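Local coordinates for CRISPR system Cmr subunit Cmr5 (Thermus thermophilus HB8, PDB 2ZOP), which probably serves as a subunit of the Cmr ribonucleoprotein complex, part of the CRISPR adaptive immune system that targets invading genetic elements, at residues L33-L38 against S45-F50; A58-G63 against R73-L78; Y13-E18 against A67-Y72; V37-A42 against E96-A101. All blocks are in the same frame, centred on the assembly; numbering follows the deposited sequence.

Interaction 1 of 4, residues L33-L38 against S45-F50; sequences LKLPVL and SQALAF
Leu35 opens the contact by reaching one methyl toward Ala47: its CD1 ends 4.0 Å from the CB of Ala47. The backbone of Leu35 does not aim this side chain straight at helix 44-52. With CG anti to the backbone N (chi1 -172°), however, the tip swings across far enough to meet it, while the same side chain also packs on Leu62 and Leu66 of helix 57-69. One turn on, Leu38 takes the largest share of the contact, closely followed by Ala47. Its CB stands 3.8 Å from Ala47 CB, and the CA atoms of Leu38 and Ala47 are just 5.2 Å apart, closeness that the small alanine side chain permits. Beyond CB, Leu38 sends CD1 to the ring of Phe50, where it touches CD2 at 3.4 Å, with CG and CE2 of Phe50 slightly farther off. The methyl comes in obliquely to that ring, and the two side chains stand roughly perpendicular. The segments run roughly antiparallel, at 148°, and their axes come within 9.4 Å, making this a worked case of a helical hairpin, in which helices 25-42 and 44-52 fold back on each other within a few residues. Leu91 and Leu88 of the second subunit pack on Leu38 and Phe50 respectively, and Arg54 of the same chain makes a cation-pi contact with the Phe50 ring. All the meeting surfaces are carbon, so the two segments are held together by close apolar packing, which continues directly into the interface of the homotrimer.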
loop_
_atom_site.group_PDB
_atom_site.type_symbol
_atom_site.label_atom_id
_atom_site.label_comp_id
_atom_site.label_asym_id
_atom_site.label_seq_id
_atom_site.Cartn_x
_atom_site.Cartn_y
_atom_site.Cartn_z
ATOM N N LEU A 33 -7.050 -13.347 -13.363
ATOM C CA LEU A 33 -7.762 -13.097 -12.109
ATOM C C LEU A 33 -6.851 -12.631 -10.975
ATOM O O LEU A 33 -7.279 -11.905 -10.090
ATOM C CB LEU A 33 -8.528 -14.352 -11.661
ATOM C CG LEU A 33 -9.631 -14.862 -12.599
ATOM C CD1 LEU A 33 -10.484 -15.898 -11.878
ATOM C CD2 LEU A 33 -10.494 -13.707 -13.051
ATOM N N LYS A 34 -5.591 -13.043 -11.020
ATOM C CA LYS A 34 -4.625 -12.685 -9.996
ATOM C C LYS A 34 -3.942 -11.327 -10.196
ATOM O O LYS A 34 -3.634 -10.635 -9.223
ATOM C CB LYS A 34 -3.555 -13.789 -9.904
ATOM C CG LYS A 34 -2.361 -13.476 -8.991
ATOM C CD LYS A 34 -2.778 -13.368 -7.532
ATOM C CE LYS A 34 -3.130 -14.731 -6.946
ATOM N NZ LYS A 34 -3.625 -14.617 -5.551
ATOM N N LEU A 35 -3.727 -10.928 -11.447
ATOM C CA LEU A 35 -3.023 -9.680 -11.710
ATOM C C LEU A 35 -3.532 -8.404 -11.025
ATOM O O LEU A 35 -2.744 -7.670 -10.427
ATOM C CB LEU A 35 -2.896 -9.441 -13.213
ATOM C CG LEU A 35 -1.999 -8.252 -13.576
ATOM C CD1 LEU A 35 -0.626 -8.414 -12.916
ATOM C CD2 LEU A 35 -1.868 -8.154 -15.105
ATOM N N PRO A 36 -4.840 -8.124 -11.091
ATOM C CA PRO A 36 -5.289 -6.895 -10.429
ATOM C C PRO A 36 -4.866 -6.872 -8.964
ATOM O O PRO A 36 -4.417 -5.846 -8.450
ATOM C CB PRO A 36 -6.810 -6.944 -10.601
ATOM C CG PRO A 36 -6.962 -7.659 -11.926
ATOM C CD PRO A 36 -5.968 -8.799 -11.763
ATOM N N VAL A 37 -5.001 -8.021 -8.308
ATOM C CA VAL A 37 -4.639 -8.158 -6.903
ATOM C C VAL A 37 -3.156 -7.846 -6.678
ATOM O O VAL A 37 -2.801 -7.111 -5.750
ATOM C CB VAL A 37 -4.956 -9.594 -6.397
ATOM C CG1 VAL A 37 -4.435 -9.793 -4.995
ATOM C CG2 VAL A 37 -6.457 -9.830 -6.443
ATOM N N LEU A 38 -2.287 -8.400 -7.517
ATOM C CA LEU A 38 -0.858 -8.139 -7.364
ATOM C C LEU A 38 -0.515 -6.671 -7.580
ATOM O O LEU A 38 0.320 -6.118 -6.871
ATOM C CB LEU A 38 -0.039 -8.982 -8.339
ATOM C CG LEU A 38 -0.094 -10.489 -8.126
ATOM C CD1 LEU A 38 0.816 -11.156 -9.147
ATOM C CD2 LEU A 38 0.352 -10.835 -6.698
ATOM N N SER A 45 5.416 -2.351 -10.573
ATOM C CA SER A 45 6.700 -2.954 -10.886
ATOM C C SER A 45 6.795 -4.407 -10.416
ATOM O O SER A 45 7.210 -5.292 -11.176
ATOM C CB SER A 45 7.813 -2.115 -10.260
ATOM O OG SER A 45 9.045 -2.806 -10.300
ATOM N N GLN A 46 6.401 -4.662 -9.171
ATOM C CA GLN A 46 6.450 -6.017 -8.630
ATOM C C GLN A 46 5.481 -6.954 -9.331
ATOM O O GLN A 46 5.795 -8.115 -9.578
ATOM C CB GLN A 46 6.142 -6.021 -7.133
ATOM C CG GLN A 46 7.279 -5.535 -6.251
ATOM C CD GLN A 46 7.141 -6.036 -4.823
ATOM O OE1 GLN A 46 7.448 -7.192 -4.528
ATOM N NE2 GLN A 46 6.666 -5.171 -3.933
ATOM N N ALA A 47 4.291 -6.461 -9.643
ATOM C CA ALA A 47 3.312 -7.295 -10.322
ATOM C C ALA A 47 3.855 -7.717 -11.692
ATOM O O ALA A 47 3.768 -8.877 -12.071
ATOM C CB ALA A 47 1.998 -6.533 -10.486
ATOM N N LEU A 48 4.421 -6.764 -12.425
ATOM C CA LEU A 48 4.960 -7.042 -13.755
ATOM C C LEU A 48 6.135 -8.013 -13.727
ATOM O O LEU A 48 6.275 -8.861 -14.610
ATOM C CB LEU A 48 5.379 -5.734 -14.434
ATOM C CG LEU A 48 4.239 -4.725 -14.640
ATOM C CD1 LEU A 48 4.761 -3.468 -15.335
ATOM C CD2 LEU A 48 3.148 -5.365 -15.484
ATOM N N ALA A 49 6.975 -7.895 -12.709
ATOM C CA ALA A 49 8.137 -8.766 -12.582
ATOM C C ALA A 49 7.709 -10.201 -12.281
ATOM O O ALA A 49 8.377 -11.152 -12.689
ATOM C CB ALA A 49 9.069 -8.245 -11.477
ATOM N N PHE A 50 6.603 -10.347 -11.556
ATOM C CA PHE A 50 6.075 -11.659 -11.223
ATOM C C PHE A 50 5.600 -12.317 -12.525
ATOM O O PHE A 50 5.933 -13.469 -12.802
ATOM C CB PHE A 50 4.897 -11.543 -10.244
ATOM C CG PHE A 50 4.232 -12.857 -9.948
ATOM C CD1 PHE A 50 4.807 -13.756 -9.055
ATOM C CD2 PHE A 50 3.050 -13.215 -10.595
ATOM C CE1 PHE A 50 4.221 -14.997 -8.812
ATOM C CE2 PHE A 50 2.453 -14.453 -10.361
ATOM C CZ PHE A 50 3.045 -15.349 -9.463
#

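Interaction 2 of 4, residues A58-G63 against R73-L78; sequences AHKALG and RDLREL. With SO4 (sulfate ion), chain G.
The Arg76 guanidinium is approached obliquely by Lys60, whose NZ lies 4.4 Å from NH1 of Arg76; the lysine finds its salt-bridge partner in Asp52, which probably eases the nearness of like charges. The Arg73 guanidinium has CB of Glu77 over one face, offset toward the rim, while OD2 of Asp74 sits at its edge, 2.7 Å from NE of Arg73, in a salt bridge. At the far end, the His59 imidazole meets a sulfate at its edge, ND1 donating to O2 of the ion at 2.8 Å. Backbone N atoms of Gly55 and Lys56 bind the same sulfate, probably derived from the crystallisation liquor.

Between these polar groups it is carbon that does the touching on the Leu75 side. Lys60, bent at chi2 and chi4, lays CE 3.8 Å from Leu75 CD2, and the other methyl, CD1 of Leu75, rests against a carbonyl, 3.9 Å from Gly63 O. Asp74 is the N-cap of helix 75-84, its OD1 accepting from Glu77 N at 3.0 Å.

Leu75 thus begins helix 75-84 wedged between two others, touching Leu48, Val51 and Asp52 of helix 44-52 as well as Gly63 of helix 57-69.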
loop_
_atom_site.group_PDB
_atom_site.type_symbol
_atom_site.label_atom_id
_atom_site.label_comp_id
_atom_site.label_asym_id
_atom_site.label_seq_id
_atom_site.Cartn_x
_atom_site.Cartn_y
_atom_site.Cartn_z
ATOM N N ALA A 58 1.226 -19.704 -20.913
ATOM C CA ALA A 58 -0.073 -19.052 -20.772
ATOM C C ALA A 58 -0.080 -17.915 -19.747
ATOM O O ALA A 58 -0.827 -16.946 -19.898
ATOM C CB ALA A 58 -1.145 -20.093 -20.415
ATOM N N HIS A 59 0.743 -18.033 -18.708
ATOM C CA HIS A 59 0.818 -17.004 -17.673
ATOM C C HIS A 59 1.501 -15.748 -18.224
ATOM O O HIS A 59 1.036 -14.623 -18.012
ATOM C CB HIS A 59 1.592 -17.533 -16.463
ATOM C CG HIS A 59 0.840 -18.545 -15.649
ATOM N ND1 HIS A 59 1.463 -19.378 -14.744
ATOM C CD2 HIS A 59 -0.483 -18.816 -15.557
ATOM C CE1 HIS A 59 0.557 -20.115 -14.129
ATOM N NE2 HIS A 59 -0.632 -19.793 -14.603
ATOM N N LYS A 60 2.601 -15.959 -18.940
ATOM C CA LYS A 60 3.370 -14.880 -19.548
ATOM C C LYS A 60 2.545 -14.201 -20.643
ATOM O O LYS A 60 2.610 -12.984 -20.814
ATOM C CB LYS A 60 4.665 -15.451 -20.138
ATOM C CG LYS A 60 5.616 -14.428 -20.744
ATOM C CD LYS A 60 6.095 -13.415 -19.702
ATOM C CE LYS A 60 7.342 -12.669 -20.169
ATOM N NZ LYS A 60 8.550 -13.548 -20.159
ATOM N N ALA A 61 1.760 -14.992 -21.372
ATOM C CA ALA A 61 0.931 -14.469 -22.458
ATOM C C ALA A 61 -0.024 -13.383 -21.960
ATOM O O ALA A 61 -0.248 -12.380 -22.644
ATOM C CB ALA A 61 0.144 -15.607 -23.119
ATOM N N LEU A 62 -0.590 -13.580 -20.773
ATOM C CA LEU A 62 -1.494 -12.576 -20.208
ATOM C C LEU A 62 -0.724 -11.253 -20.146
ATOM O O LEU A 62 -1.223 -10.201 -20.563
ATOM C CB LEU A 62 -1.952 -13.010 -18.803
ATOM C CG LEU A 62 -2.951 -12.159 -17.991
ATOM C CD1 LEU A 62 -2.253 -10.956 -17.369
ATOM C CD2 LEU A 62 -4.101 -11.713 -18.884
ATOM N N GLY A 63 0.511 -11.319 -19.657
ATOM C CA GLY A 63 1.336 -10.122 -19.543
ATOM C C GLY A 63 1.600 -9.405 -20.859
ATOM O O GLY A 63 1.461 -8.186 -20.948
ATOM N N ARG A 73 4.884 -2.724 -27.091
ATOM C CA ARG A 73 5.282 -3.861 -27.916
ATOM C C ARG A 73 5.018 -5.196 -27.215
ATOM O O ARG A 73 4.505 -6.142 -27.818
ATOM C CB ARG A 73 6.775 -3.763 -28.244
ATOM C CG ARG A 73 7.286 -4.837 -29.188
ATOM C CD ARG A 73 8.814 -4.866 -29.196
ATOM N NE ARG A 73 9.329 -5.134 -27.858
ATOM C CZ ARG A 73 10.109 -4.310 -27.160
ATOM N NH1 ARG A 73 10.494 -3.144 -27.670
ATOM N NH2 ARG A 73 10.479 -4.647 -25.930
ATOM N N ASP A 74 5.389 -5.258 -25.939
ATOM C CA ASP A 74 5.235 -6.467 -25.138
ATOM C C ASP A 74 5.453 -6.141 -23.666
ATOM O O ASP A 74 5.684 -4.987 -23.304
ATOM C CB ASP A 74 6.252 -7.530 -25.581
ATOM C CG ASP A 74 7.673 -6.981 -25.659
ATOM O OD1 ASP A 74 8.055 -6.171 -24.791
ATOM O OD2 ASP A 74 8.417 -7.362 -26.589
ATOM N N LEU A 75 5.386 -7.166 -22.824
ATOM C CA LEU A 75 5.573 -6.990 -21.389
ATOM C C LEU A 75 6.893 -6.290 -21.063
ATOM O O LEU A 75 6.928 -5.404 -20.203
ATOM C CB LEU A 75 5.516 -8.350 -20.673
ATOM C CG LEU A 75 5.605 -8.316 -19.142
ATOM C CD1 LEU A 75 4.517 -7.392 -18.580
ATOM C CD2 LEU A 75 5.441 -9.724 -18.582
ATOM N N ARG A 76 7.977 -6.686 -21.742
ATOM C CA ARG A 76 9.279 -6.071 -21.488
ATOM C C ARG A 76 9.277 -4.560 -21.701
ATOM O O ARG A 76 9.844 -3.814 -20.898
ATOM C CB ARG A 76 10.378 -6.687 -22.372
ATOM C CG ARG A 76 10.947 -7.988 -21.850
ATOM C CD ARG A 76 12.182 -8.407 -22.643
ATOM N NE ARG A 76 12.752 -9.653 -22.140
ATOM C CZ ARG A 76 12.152 -10.839 -22.214
ATOM N NH1 ARG A 76 10.958 -10.957 -22.777
ATOM N NH2 ARG A 76 12.747 -11.914 -21.719
ATOM N N GLU A 77 8.657 -4.093 -22.777
ATOM C CA GLU A 77 8.654 -2.649 -22.998
ATOM C C GLU A 77 7.847 -1.933 -21.907
ATOM O O GLU A 77 8.265 -0.897 -21.393
ATOM C CB GLU A 77 8.103 -2.300 -24.380
ATOM C CG GLU A 77 8.198 -0.809 -24.667
ATOM C CD GLU A 77 7.695 -0.417 -26.038
ATOM O OE1 GLU A 77 6.615 -0.877 -26.438
ATOM O OE2 GLU A 77 8.379 0.375 -26.713
ATOM N N LEU A 78 6.695 -2.493 -21.551
ATOM C CA LEU A 78 5.857 -1.906 -20.498
ATOM C C LEU A 78 6.631 -1.872 -19.165
ATOM O O LEU A 78 6.632 -0.864 -18.454
ATOM C CB LEU A 78 4.563 -2.723 -20.339
ATOM C CG LEU A 78 3.687 -2.452 -19.095
ATOM C CD1 LEU A 78 3.132 -1.022 -19.127
ATOM C CD2 LEU A 78 2.536 -3.466 -19.045
HETATM S S SO4 G . 4.645 -20.671 -13.265
HETATM O O1 SO4 G . 3.710 -20.322 -12.178
HETATM O O2 SO4 G . 4.140 -20.164 -14.561
HETATM O O3 SO4 G . 5.952 -20.045 -12.992
HETATM O O4 SO4 G . 4.777 -22.140 -13.329
#

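Interaction 3 of 4, residues Y13-E18 against A67-Y72; sequences YEKVRE and AQVLGY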
loop_
_atom_site.group_PDB
_atom_site.type_symbol
_atom_site.label_atom_id
_atom_site.label_comp_id
_atom_site.label_asym_id
_atom_site.label_seq_id
_atom_site.Cartn_x
_atom_site.Cartn_y
_atom_site.Cartn_z
ATOM N N TYR A 13 -11.009 -7.873 -24.568
ATOM C CA TYR A 13 -12.047 -8.814 -24.948
ATOM C C TYR A 13 -11.513 -9.696 -26.074
ATOM O O TYR A 13 -11.643 -10.915 -26.030
ATOM C CB TYR A 13 -13.281 -8.028 -25.408
ATOM C CG TYR A 13 -14.416 -8.850 -25.973
ATOM C CD1 TYR A 13 -14.789 -10.063 -25.395
ATOM C CD2 TYR A 13 -15.176 -8.367 -27.037
ATOM C CE1 TYR A 13 -15.890 -10.771 -25.858
ATOM C CE2 TYR A 13 -16.284 -9.064 -27.508
ATOM C CZ TYR A 13 -16.635 -10.267 -26.913
ATOM O OH TYR A 13 -17.736 -10.953 -27.373
ATOM N N GLU A 14 -10.885 -9.083 -27.069
ATOM C CA GLU A 14 -10.351 -9.856 -28.184
ATOM C C GLU A 14 -9.215 -10.785 -27.742
ATOM O O GLU A 14 -9.139 -11.934 -28.168
ATOM C CB GLU A 14 -9.857 -8.930 -29.293
ATOM C CG GLU A 14 -9.364 -9.693 -30.506
ATOM C CD GLU A 14 -8.995 -8.793 -31.663
ATOM O OE1 GLU A 14 -7.960 -8.100 -31.576
ATOM O OE2 GLU A 14 -9.747 -8.781 -32.661
ATOM N N LYS A 15 -8.333 -10.287 -26.886
ATOM C CA LYS A 15 -7.225 -11.106 -26.399
ATOM C C LYS A 15 -7.743 -12.333 -25.643
ATOM O O LYS A 15 -7.214 -13.437 -25.789
ATOM C CB LYS A 15 -6.324 -10.275 -25.484
ATOM C CG LYS A 15 -5.665 -9.087 -26.173
ATOM C CD LYS A 15 -4.694 -9.572 -27.239
ATOM C CE LYS A 15 -3.950 -8.420 -27.894
ATOM N NZ LYS A 15 -2.838 -8.932 -28.741
ATOM N N VAL A 16 -8.785 -12.148 -24.844
ATOM C CA VAL A 16 -9.340 -13.260 -24.078
ATOM C C VAL A 16 -10.075 -14.272 -24.962
ATOM O O VAL A 16 -9.962 -15.486 -24.750
ATOM C CB VAL A 16 -10.289 -12.752 -22.960
ATOM C CG1 VAL A 16 -10.922 -13.933 -22.234
ATOM C CG2 VAL A 16 -9.504 -11.899 -21.959
ATOM N N ARG A 17 -10.820 -13.783 -25.952
ATOM C CA ARG A 17 -11.539 -14.682 -26.852
ATOM C C ARG A 17 -10.518 -15.555 -27.581
ATOM O O ARG A 17 -10.780 -16.722 -27.871
ATOM C CB ARG A 17 -12.386 -13.892 -27.868
ATOM C CG ARG A 17 -11.584 -13.041 -28.847
ATOM C CD ARG A 17 -12.454 -12.189 -29.788
ATOM N NE ARG A 17 -13.086 -12.946 -30.869
ATOM C CZ ARG A 17 -13.391 -12.423 -32.058
ATOM N NH1 ARG A 17 -13.116 -11.148 -32.309
ATOM N NH2 ARG A 17 -13.966 -13.164 -33.003
ATOM N N GLU A 18 -9.347 -14.991 -27.865
ATOM C CA GLU A 18 -8.300 -15.742 -28.548
ATOM C C GLU A 18 -7.653 -16.777 -27.613
ATOM O O GLU A 18 -7.430 -17.919 -28.013
ATOM C CB GLU A 18 -7.249 -14.778 -29.119
ATOM C CG GLU A 18 -7.774 -13.974 -30.310
ATOM C CD GLU A 18 -6.876 -12.804 -30.699
ATOM O OE1 GLU A 18 -7.188 -12.123 -31.698
ATOM O OE2 GLU A 18 -5.865 -12.559 -30.010
ATOM N N ALA A 67 0.097 -5.743 -22.160
ATOM C CA ALA A 67 0.992 -4.682 -22.603
ATOM C C ALA A 67 0.621 -4.219 -24.017
ATOM O O ALA A 67 0.707 -3.032 -24.325
ATOM C CB ALA A 67 2.445 -5.160 -22.572
ATOM N N GLN A 68 0.199 -5.146 -24.874
ATOM C CA GLN A 68 -0.157 -4.763 -26.237
ATOM C C GLN A 68 -1.459 -3.974 -26.238
ATOM O O GLN A 68 -1.600 -2.995 -26.973
ATOM C CB GLN A 68 -0.247 -6.004 -27.131
ATOM C CG GLN A 68 1.128 -6.594 -27.418
ATOM C CD GLN A 68 1.089 -7.977 -28.061
ATOM O OE1 GLN A 68 2.112 -8.477 -28.520
ATOM N NE2 GLN A 68 -0.078 -8.601 -28.078
ATOM N N VAL A 69 -2.402 -4.387 -25.399
ATOM C CA VAL A 69 -3.666 -3.670 -25.294
ATOM C C VAL A 69 -3.380 -2.221 -24.905
ATOM O O VAL A 69 -4.042 -1.302 -25.379
ATOM C CB VAL A 69 -4.573 -4.317 -24.237
ATOM C CG1 VAL A 69 -5.698 -3.378 -23.851
ATOM C CG2 VAL A 69 -5.144 -5.599 -24.798
ATOM N N LEU A 70 -2.385 -2.018 -24.044
ATOM C CA LEU A 70 -2.032 -0.674 -23.628
ATOM C C LEU A 70 -1.194 0.076 -24.663
ATOM O O LEU A 70 -0.862 1.236 -24.463
ATOM C CB LEU A 70 -1.306 -0.704 -22.284
ATOM C CG LEU A 70 -2.167 -1.101 -21.081
ATOM C CD1 LEU A 70 -1.329 -1.030 -19.814
ATOM C CD2 LEU A 70 -3.365 -0.169 -20.969
ATOM N N GLY A 71 -0.846 -0.587 -25.763
ATOM C CA GLY A 71 -0.078 0.079 -26.802
ATOM C C GLY A 71 1.423 -0.139 -26.795
ATOM O O GLY A 71 2.143 0.498 -27.572
ATOM N N TYR A 72 1.906 -1.024 -25.926
ATOM C CA TYR A 72 3.336 -1.318 -25.861
ATOM C C TYR A 72 3.620 -2.533 -26.732
ATOM O O TYR A 72 2.707 -3.286 -27.063
ATOM C CB TYR A 72 3.750 -1.611 -24.415
ATOM C CG TYR A 72 3.650 -0.397 -23.524
ATOM C CD1 TYR A 72 4.702 0.509 -23.430
ATOM C CD2 TYR A 72 2.482 -0.130 -22.811
ATOM C CE1 TYR A 72 4.593 1.660 -22.644
ATOM C CE2 TYR A 72 2.361 1.004 -22.029
ATOM C CZ TYR A 72 3.413 1.896 -21.945
ATOM O OH TYR A 72 3.288 3.019 -21.158
#
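Lys15 of helix 4-19 lies against the last turn of helix 57-69, just where that helix closes in a Schellman motif. Gly71 leaves the helix with a positive phi of 97°, a backbone conformation that glycine adopts readily, and two bonds turn back into the final turn: Tyr72 N to Ala67 O at 2.8 Å, and Gly71 N to Gln68 O, also at 2.8 Å. The edge of the Tyr72 ring lies in plane with Ala67 O and with CB of Leu70, tucking the aromatic group against the turn it follows.

Across the contact, Lys15 does the reaching. Its CG, anti to the carbonyl carbon, is followed by a bend at chi2 (-65°), after which the chain runs out extended. The aliphatic base of the lysine packs on the valine, CG of Lys15 being 3.8 Å from CG2 of Val69, and the two side chains lie alongside, running opposite ways. Farther out, the ammonium reaches the carboxamide of Gln68, the long side chains crossing at about a right angle. The amide may well be turned over in the model, which makes its exact bonding to the lysine uncertain. The contact therefore grades from a buried methyl at Val69 to a polar outer end.

Helix 87-111 joins both segments through Phe104, which touches Lys15 as well as Val69. Val69 is gripped further by Trp8 and Lys11 of helix 4-19, while Tyr72 packs along helix 75-84, on Glu77, Leu78 and Ala81.

Interaction 4 of 4, residues V37-A42 against E96-A101; sequences VLVRQA and EVLAAA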
loop_
_atom_site.group_PDB
_atom_site.type_symbol
_atom_site.label_atom_id
_atom_site.label_comp_id
_atom_site.label_asym_id
_atom_site.label_seq_id
_atom_site.Cartn_x
_atom_site.Cartn_y
_atom_site.Cartn_z
ATOM N N VAL A 37 -5.001 -8.021 -8.308
ATOM C CA VAL A 37 -4.639 -8.158 -6.903
ATOM C C VAL A 37 -3.156 -7.846 -6.678
ATOM O O VAL A 37 -2.801 -7.111 -5.750
ATOM C CB VAL A 37 -4.956 -9.594 -6.397
ATOM C CG1 VAL A 37 -4.435 -9.793 -4.995
ATOM C CG2 VAL A 37 -6.457 -9.830 -6.443
ATOM N N LEU A 38 -2.287 -8.400 -7.517
ATOM C CA LEU A 38 -0.858 -8.139 -7.364
ATOM C C LEU A 38 -0.515 -6.671 -7.580
ATOM O O LEU A 38 0.320 -6.118 -6.871
ATOM C CB LEU A 38 -0.039 -8.982 -8.339
ATOM C CG LEU A 38 -0.094 -10.489 -8.126
ATOM C CD1 LEU A 38 0.816 -11.156 -9.147
ATOM C CD2 LEU A 38 0.352 -10.835 -6.698
ATOM N N VAL A 39 -1.138 -6.039 -8.566
ATOM C CA VAL A 39 -0.849 -4.630 -8.817
ATOM C C VAL A 39 -1.232 -3.803 -7.589
ATOM O O VAL A 39 -0.463 -2.952 -7.148
ATOM C CB VAL A 39 -1.602 -4.101 -10.078
ATOM C CG1 VAL A 39 -1.446 -2.595 -10.196
ATOM C CG2 VAL A 39 -1.023 -4.770 -11.347
ATOM N N ARG A 40 -2.408 -4.067 -7.024
ATOM C CA ARG A 40 -2.868 -3.331 -5.845
ATOM C C ARG A 40 -2.035 -3.571 -4.588
ATOM O O ARG A 40 -1.657 -2.632 -3.900
ATOM C CB ARG A 40 -4.328 -3.681 -5.519
ATOM C CG ARG A 40 -5.376 -3.022 -6.407
ATOM C CD ARG A 40 -6.755 -3.145 -5.771
ATOM N NE ARG A 40 -7.172 -4.538 -5.638
ATOM C CZ ARG A 40 -7.705 -5.248 -6.627
ATOM N NH1 ARG A 40 -7.888 -4.687 -7.816
ATOM N NH2 ARG A 40 -8.042 -6.518 -6.437
ATOM N N GLN A 41 -1.748 -4.832 -4.295
ATOM C CA GLN A 41 -1.010 -5.180 -3.086
ATOM C C GLN A 41 0.513 -5.127 -3.176
ATOM O O GLN A 41 1.174 -4.742 -2.217
ATOM C CB GLN A 41 -1.443 -6.573 -2.617
ATOM C CG GLN A 41 -2.954 -6.789 -2.634
ATOM C CD GLN A 41 -3.392 -8.054 -1.902
ATOM O OE1 GLN A 41 -2.708 -9.076 -1.938
ATOM N NE2 GLN A 41 -4.548 -7.990 -1.248
ATOM N N ALA A 42 1.069 -5.507 -4.321
ATOM C CA ALA A 42 2.522 -5.529 -4.481
ATOM C C ALA A 42 3.078 -4.333 -5.245
ATOM O O ALA A 42 4.272 -4.027 -5.154
ATOM C CB ALA A 42 2.941 -6.833 -5.170
ATOM N N GLU A 96 -3.705 2.836 -15.283
ATOM C CA GLU A 96 -3.993 2.308 -16.618
ATOM C C GLU A 96 -3.852 0.790 -16.685
ATOM O O GLU A 96 -4.728 0.098 -17.192
ATOM C CB GLU A 96 -3.067 2.985 -17.637
ATOM C CG GLU A 96 -3.379 4.466 -17.808
ATOM C CD GLU A 96 -2.350 5.216 -18.636
ATOM O OE1 GLU A 96 -2.600 6.398 -18.966
ATOM O OE2 GLU A 96 -1.292 4.638 -18.948
ATOM N N VAL A 97 -2.751 0.272 -16.164
ATOM C CA VAL A 97 -2.527 -1.167 -16.161
ATOM C C VAL A 97 -3.614 -1.849 -15.322
ATOM O O VAL A 97 -4.179 -2.865 -15.731
ATOM C CB VAL A 97 -1.113 -1.488 -15.618
ATOM C CG1 VAL A 97 -0.945 -2.977 -15.388
ATOM C CG2 VAL A 97 -0.070 -0.995 -16.618
ATOM N N LEU A 98 -3.930 -1.277 -14.163
ATOM C CA LEU A 98 -4.965 -1.858 -13.303
ATOM C C LEU A 98 -6.318 -1.882 -14.030
ATOM O O LEU A 98 -7.046 -2.872 -13.964
ATOM C CB LEU A 98 -5.082 -1.067 -11.991
ATOM C CG LEU A 98 -6.106 -1.561 -10.959
ATOM C CD1 LEU A 98 -5.809 -3.008 -10.616
ATOM C CD2 LEU A 98 -6.053 -0.698 -9.697
ATOM N N ALA A 99 -6.653 -0.803 -14.734
ATOM C CA ALA A 99 -7.926 -0.761 -15.467
ATOM C C ALA A 99 -7.963 -1.812 -16.583
ATOM O O ALA A 99 -8.969 -2.500 -16.755
ATOM C CB ALA A 99 -8.154 0.623 -16.059
ATOM N N ALA A 100 -6.873 -1.926 -17.346
ATOM C CA ALA A 100 -6.796 -2.914 -18.425
ATOM C C ALA A 100 -6.858 -4.322 -17.821
ATOM O O ALA A 100 -7.565 -5.195 -18.320
ATOM C CB ALA A 100 -5.494 -2.728 -19.224
ATOM N N ALA A 101 -6.129 -4.528 -16.729
ATOM C CA ALA A 101 -6.104 -5.817 -16.049
ATOM C C ALA A 101 -7.509 -6.241 -15.597
ATOM O O ALA A 101 -7.910 -7.398 -15.772
ATOM C CB ALA A 101 -5.165 -5.750 -14.849
#
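Arg40 NH1 is held by a salt bridge to Glu102 OE1, one turn beyond Leu98 on helix 87-111, and the same nitrogen lies 3.9 Å from CD1 of Leu98. The bend at chi3 (-63°) folds the arginine over the leucine, so the one side chain lies athwart the other: CG of Arg40 faces CD2 of Leu98 at 4.1 Å, while the guanidinium meets the other methyl obliquely. A single leucine fork is in this way covered by both the aliphatic and the charged part of one arginine, and Leu98 packs on Pro36 as well.

Helices 25-42 and 87-111 pass here at 149° between their N-to-C directions, with axes 10.0 Å apart, one pairing within the all-alpha fold of Cmr5. Deeper in the chain the contact turns to branched aliphatics. Val39 points at its partner helix and puts CG1 4.3 Å from CB of Leu98, the residue whose CA is also the nearest to the CA of Val39, at 6.7 Å. Its second methyl, CG2, faces Val97 CG1 at 4.4 Å, a looser touch than that with the arginine. Val97 is further covered by Leu44, Leu66 and Leu70. Farther along the 37-42 segment, Gln41 and Ala42 pack on Leu91 and Leu87 of the second subunit.

Interactions 1 and 4 share Val37 and Leu38 and both use helix 25-42, which is clasped by helix 44-52 in the first and by helix 87-111 in the second; Val39 of interaction 4 packs directly on Ala47 of interaction 1. Interaction 1 is the buried one and purely apolar, whereas the other three are partly buried and add a charged side chain to an apolar centre. Interactions 2 and 3 both draw on helix 57-69 and adjoin where Ala67, near the end of helix 57-69, meets Asp74, the cap of helix 75-84. In both a lysine packs its aliphatic carbons on a branched side chain. Leu70 and Val97 tie interaction 3 to interaction 4, and only interactions 1 and 4 touch the second subunit.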